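Local coordinates for flagellar biosynthesis protein FlhF (Bacillus subtilis, PDB 2PX0) that binds GTP as a homodimeric GTPase of the signal-recognition-particle family and is needed to build the bacterial flagellum, at residues 101-112 against 208-219. Numbering follows the deposited sequence.
Sequences EPIHSKYIVLFG and IPFESSIQSFLV
The carboxamide of Gln-215 lies against the loop that leads into strand 107-112 and bonds to its backbone with both polar atoms. NE2 of Gln-215 donates to Pro-102 O at 3.0 Å, standing above that carbonyl's plane, while OE1 receives the amides of His-104 and Ser-105 from one face of its own plane, with His-104 N 3.2 Å away. The side chain reaches this far because it runs fully extended, with CG anti to the backbone N (chi1 -173°). Shortened to an alanine, this position is likely to leave the amides of His-104 and Ser-105 and the Pro-102 carbonyl without their mate, and the loop freer to move. Beyond the loop the strands pair in parallel, Gln-215 N, Phe-217 N and Val-219 N donating to Tyr-107 O, Val-109 O and Phe-111 O; the last bond, 2.7 Å from Val-219 N to Phe-111 O, is nearly straight (172°). On the sheet face that helix 118-132 covers, Phe-217 packs beside Leu-110 CD2 and Ile-108 CG2. On the other face Val-109 CG1 meets Ile-208 CD1 tip to tip (3.8 Å), and Leu-218 CD1 sits at the edge of the Phe-111 ring. Strands 185-189 and 243-247 flank the pair, making it the centre of the P-loop GTPase sheet. Main-chain bonding thus holds strand 107-112 beside strand 214-221 just ahead of the loop that begins at Gly-112 and probably binds GTP, while a neutral amide ties down the strand's entry.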
loop_
_atom_site.group_PDB
_atom_site.type_symbol
_atom_site.label_atom_id
_atom_site.label_comp_id
_atom_site.label_asym_id
_atom_site.label_seq_id
_atom_site.Cartn_x
_atom_site.Cartn_y
_atom_site.Cartn_z
ATOM N N GLU A 101 7.832 -2.767 -22.615
ATOM C CA GLU A 101 8.745 -3.812 -23.035
ATOM C C GLU A 101 7.976 -5.110 -22.801
ATOM O O GLU A 101 7.716 -5.479 -21.666
ATOM C CB GLU A 101 9.990 -3.772 -22.152
ATOM C CG GLU A 101 11.115 -4.707 -22.542
ATOM C CD GLU A 101 12.244 -4.696 -21.518
ATOM O OE1 GLU A 101 12.118 -5.385 -20.476
ATOM O OE2 GLU A 101 13.251 -3.984 -21.747
ATOM N N PRO A 102 7.583 -5.812 -23.868
ATOM C CA PRO A 102 6.843 -7.068 -23.707
ATOM C C PRO A 102 7.668 -8.150 -23.030
ATOM O O PRO A 102 8.876 -8.005 -22.843
ATOM C CB PRO A 102 6.513 -7.450 -25.138
ATOM C CG PRO A 102 7.725 -6.995 -25.868
ATOM C CD PRO A 102 7.928 -5.598 -25.280
ATOM N N ILE A 103 7.016 -9.243 -22.666
ATOM C CA ILE A 103 7.717 -10.350 -22.032
ATOM C C ILE A 103 8.417 -11.202 -23.096
ATOM O O ILE A 103 7.765 -11.756 -23.985
ATOM C CB ILE A 103 6.736 -11.213 -21.207
ATOM C CG1 ILE A 103 6.576 -10.590 -19.818
ATOM C CG2 ILE A 103 7.228 -12.651 -21.115
ATOM C CD1 ILE A 103 5.724 -11.396 -18.880
ATOM N N HIS A 104 9.744 -11.285 -23.003
ATOM C CA HIS A 104 10.556 -12.058 -23.946
ATOM C C HIS A 104 11.411 -13.120 -23.265
ATOM O O HIS A 104 11.250 -14.311 -23.515
ATOM C CB HIS A 104 11.488 -11.135 -24.731
ATOM C CG HIS A 104 10.806 -10.358 -25.812
ATOM N ND1 HIS A 104 10.100 -10.964 -26.831
ATOM C CD2 HIS A 104 10.739 -9.026 -26.047
ATOM C CE1 HIS A 104 9.629 -10.038 -27.647
ATOM N NE2 HIS A 104 10.003 -8.853 -27.193
ATOM N N SER A 105 12.335 -12.668 -22.422
ATOM C CA SER A 105 13.247 -13.548 -21.702
ATOM C C SER A 105 12.591 -14.809 -21.154
ATOM O O SER A 105 11.371 -14.889 -21.004
ATOM C CB SER A 105 13.912 -12.786 -20.554
ATOM O OG SER A 105 14.621 -11.663 -21.045
ATOM N N LYS A 106 13.424 -15.794 -20.852
ATOM C CA LYS A 106 12.959 -17.063 -20.331
ATOM C C LYS A 106 12.643 -16.950 -18.848
ATOM O O LYS A 106 11.832 -17.715 -18.317
ATOM C CB LYS A 106 14.032 -18.128 -20.568
ATOM C CG LYS A 106 13.711 -19.503 -19.999
ATOM C CD LYS A 106 14.664 -20.559 -20.543
ATOM C CE LYS A 106 14.472 -20.727 -22.059
ATOM N NZ LYS A 106 15.307 -21.818 -22.635
ATOM N N TYR A 107 13.274 -15.989 -18.180
ATOM C CA TYR A 107 13.062 -15.801 -16.753
ATOM C C TYR A 107 12.453 -14.442 -16.436
ATOM O O TYR A 107 13.001 -13.402 -16.799
ATOM C CB TYR A 107 14.388 -15.982 -16.030
ATOM C CG TYR A 107 15.052 -17.287 -16.395
ATOM C CD1 TYR A 107 14.624 -18.495 -15.837
ATOM C CD2 TYR A 107 16.071 -17.326 -17.347
ATOM C CE1 TYR A 107 15.194 -19.706 -16.223
ATOM C CE2 TYR A 107 16.645 -18.531 -17.739
ATOM C CZ TYR A 107 16.201 -19.713 -17.176
ATOM O OH TYR A 107 16.755 -20.901 -17.591
ATOM N N ILE A 108 11.309 -14.467 -15.758
ATOM C CA ILE A 108 10.597 -13.252 -15.385
ATOM C C ILE A 108 10.609 -13.086 -13.867
ATOM O O ILE A 108 10.020 -13.886 -13.139
ATOM C CB ILE A 108 9.133 -13.306 -15.865
ATOM C CG1 ILE A 108 9.081 -13.547 -17.376
ATOM C CG2 ILE A 108 8.413 -12.026 -15.492
ATOM C CD1 ILE A 108 9.775 -12.484 -18.214
ATOM N N VAL A 109 11.275 -12.040 -13.393
ATOM C CA VAL A 109 11.366 -11.795 -11.960
ATOM C C VAL A 109 10.592 -10.560 -11.483
ATOM O O VAL A 109 10.617 -9.501 -12.124
ATOM C CB VAL A 109 12.848 -11.677 -11.528
ATOM C CG1 VAL A 109 12.956 -11.214 -10.078
ATOM C CG2 VAL A 109 13.533 -13.023 -11.706
ATOM N N LEU A 110 9.895 -10.711 -10.359
ATOM C CA LEU A 110 9.131 -9.615 -9.785
ATOM C C LEU A 110 9.480 -9.422 -8.316
ATOM O O LEU A 110 9.316 -10.336 -7.509
ATOM C CB LEU A 110 7.633 -9.877 -9.883
ATOM C CG LEU A 110 6.900 -10.135 -11.196
ATOM C CD1 LEU A 110 5.493 -9.548 -11.044
ATOM C CD2 LEU A 110 7.616 -9.502 -12.375
ATOM N N PHE A 111 9.971 -8.236 -7.976
ATOM C CA PHE A 111 10.308 -7.932 -6.599
ATOM C C PHE A 111 9.644 -6.602 -6.261
ATOM O O PHE A 111 9.232 -5.866 -7.156
ATOM C CB PHE A 111 11.839 -7.894 -6.398
ATOM C CG PHE A 111 12.594 -7.237 -7.524
ATOM C CD1 PHE A 111 12.622 -5.851 -7.661
ATOM C CD2 PHE A 111 13.271 -8.008 -8.462
ATOM C CE1 PHE A 111 13.307 -5.247 -8.710
ATOM C CE2 PHE A 111 13.966 -7.398 -9.528
ATOM C CZ PHE A 111 13.978 -6.022 -9.643
ATOM N N GLY A 112 9.496 -6.297 -4.979
ATOM C CA GLY A 112 8.850 -5.048 -4.645
ATOM C C GLY A 112 8.260 -4.964 -3.258
ATOM O O GLY A 112 8.319 -5.893 -2.469
ATOM N N ILE A 208 19.306 -14.154 -6.469
ATOM C CA ILE A 208 19.097 -14.021 -7.907
ATOM C C ILE A 208 20.304 -13.326 -8.533
ATOM O O ILE A 208 20.498 -12.124 -8.356
ATOM C CB ILE A 208 17.815 -13.226 -8.219
ATOM C CG1 ILE A 208 16.596 -13.996 -7.694
ATOM C CG2 ILE A 208 17.689 -13.005 -9.720
ATOM C CD1 ILE A 208 15.270 -13.330 -7.979
ATOM N N PRO A 209 21.125 -14.084 -9.285
ATOM C CA PRO A 209 22.338 -13.614 -9.964
ATOM C C PRO A 209 22.158 -12.372 -10.827
ATOM O O PRO A 209 22.703 -11.313 -10.511
ATOM C CB PRO A 209 22.767 -14.828 -10.784
ATOM C CG PRO A 209 21.465 -15.509 -11.090
ATOM C CD PRO A 209 20.775 -15.442 -9.747
ATOM N N PHE A 210 21.404 -12.519 -11.914
ATOM C CA PHE A 210 21.122 -11.441 -12.867
ATOM C C PHE A 210 22.058 -11.467 -14.080
ATOM O O PHE A 210 23.221 -11.068 -14.006
ATOM C CB PHE A 210 21.184 -10.055 -12.196
ATOM C CG PHE A 210 20.068 -9.798 -11.206
ATOM C CD1 PHE A 210 18.730 -9.876 -11.598
ATOM C CD2 PHE A 210 20.356 -9.465 -9.879
ATOM C CE1 PHE A 210 17.696 -9.631 -10.684
ATOM C CE2 PHE A 210 19.325 -9.219 -8.956
ATOM C CZ PHE A 210 17.998 -9.301 -9.364
ATOM N N GLU A 211 21.527 -11.953 -15.199
ATOM C CA GLU A 211 22.258 -12.049 -16.459
ATOM C C GLU A 211 21.295 -11.979 -17.644
ATOM O O GLU A 211 20.078 -12.026 -17.477
ATOM C CB GLU A 211 23.056 -13.353 -16.533
ATOM C CG GLU A 211 22.283 -14.590 -16.138
ATOM C CD GLU A 211 22.253 -14.782 -14.628
ATOM O OE1 GLU A 211 23.348 -14.805 -14.015
ATOM O OE2 GLU A 211 21.144 -14.913 -14.057
ATOM N N SER A 212 21.863 -11.869 -18.837
ATOM C CA SER A 212 21.112 -11.781 -20.084
ATOM C C SER A 212 19.764 -12.492 -20.077
ATOM O O SER A 212 18.770 -11.962 -20.585
ATOM C CB SER A 212 21.962 -12.339 -21.229
ATOM O OG SER A 212 21.268 -12.280 -22.460
ATOM N N SER A 213 19.733 -13.691 -19.501
ATOM C CA SER A 213 18.517 -14.504 -19.448
ATOM C C SER A 213 17.323 -13.926 -18.670
ATOM O O SER A 213 16.177 -14.248 -18.974
ATOM C CB SER A 213 18.862 -15.899 -18.895
ATOM O OG SER A 213 19.567 -15.823 -17.656
ATOM N N ILE A 214 17.589 -13.075 -17.684
ATOM C CA ILE A 214 16.531 -12.495 -16.860
ATOM C C ILE A 214 15.953 -11.153 -17.331
ATOM O O ILE A 214 16.625 -10.371 -18.000
ATOM C CB ILE A 214 17.015 -12.355 -15.397
ATOM C CG1 ILE A 214 17.142 -13.743 -14.772
ATOM C CG2 ILE A 214 16.051 -11.515 -14.593
ATOM C CD1 ILE A 214 17.502 -13.718 -13.291
ATOM N N GLN A 215 14.694 -10.905 -16.968
ATOM C CA GLN A 215 13.969 -9.675 -17.310
ATOM C C GLN A 215 13.152 -9.255 -16.069
ATOM O O GLN A 215 11.957 -9.543 -15.985
ATOM C CB GLN A 215 13.033 -9.950 -18.499
ATOM C CG GLN A 215 12.331 -8.727 -19.083
ATOM C CD GLN A 215 11.465 -9.084 -20.281
ATOM O OE1 GLN A 215 11.920 -9.757 -21.207
ATOM N NE2 GLN A 215 10.217 -8.629 -20.274
ATOM N N SER A 216 13.802 -8.570 -15.124
ATOM C CA SER A 216 13.175 -8.142 -13.868
ATOM C C SER A 216 12.165 -6.997 -13.936
ATOM O O SER A 216 12.242 -6.130 -14.808
ATOM C CB SER A 216 14.257 -7.787 -12.852
ATOM O OG SER A 216 15.090 -6.745 -13.346
ATOM N N PHE A 217 11.239 -6.996 -12.976
ATOM C CA PHE A 217 10.161 -6.008 -12.904
ATOM C C PHE A 217 9.923 -5.499 -11.486
ATOM O O PHE A 217 9.448 -6.253 -10.638
ATOM C CB PHE A 217 8.870 -6.645 -13.405
ATOM C CG PHE A 217 8.857 -6.915 -14.881
ATOM C CD1 PHE A 217 8.522 -5.906 -15.778
ATOM C CD2 PHE A 217 9.192 -8.177 -15.370
ATOM C CE1 PHE A 217 8.520 -6.145 -17.132
ATOM C CE2 PHE A 217 9.195 -8.432 -16.717
ATOM C CZ PHE A 217 8.856 -7.411 -17.608
ATOM N N LEU A 218 10.215 -4.222 -11.237
ATOM C CA LEU A 218 10.035 -3.657 -9.908
ATOM C C LEU A 218 8.564 -3.343 -9.640
ATOM O O LEU A 218 7.972 -2.482 -10.286
ATOM C CB LEU A 218 10.894 -2.405 -9.756
ATOM C CG LEU A 218 10.758 -1.644 -8.429
ATOM C CD1 LEU A 218 11.175 -2.509 -7.245
ATOM C CD2 LEU A 218 11.619 -0.410 -8.485
ATOM N N VAL A 219 7.977 -4.031 -8.667
ATOM C CA VAL A 219 6.566 -3.847 -8.355
ATOM C C VAL A 219 6.209 -2.857 -7.250
ATOM O O VAL A 219 6.445 -3.123 -6.069
ATOM C CB VAL A 219 5.920 -5.217 -8.022
ATOM C CG1 VAL A 219 4.514 -5.033 -7.460
ATOM C CG2 VAL A 219 5.873 -6.076 -9.285
#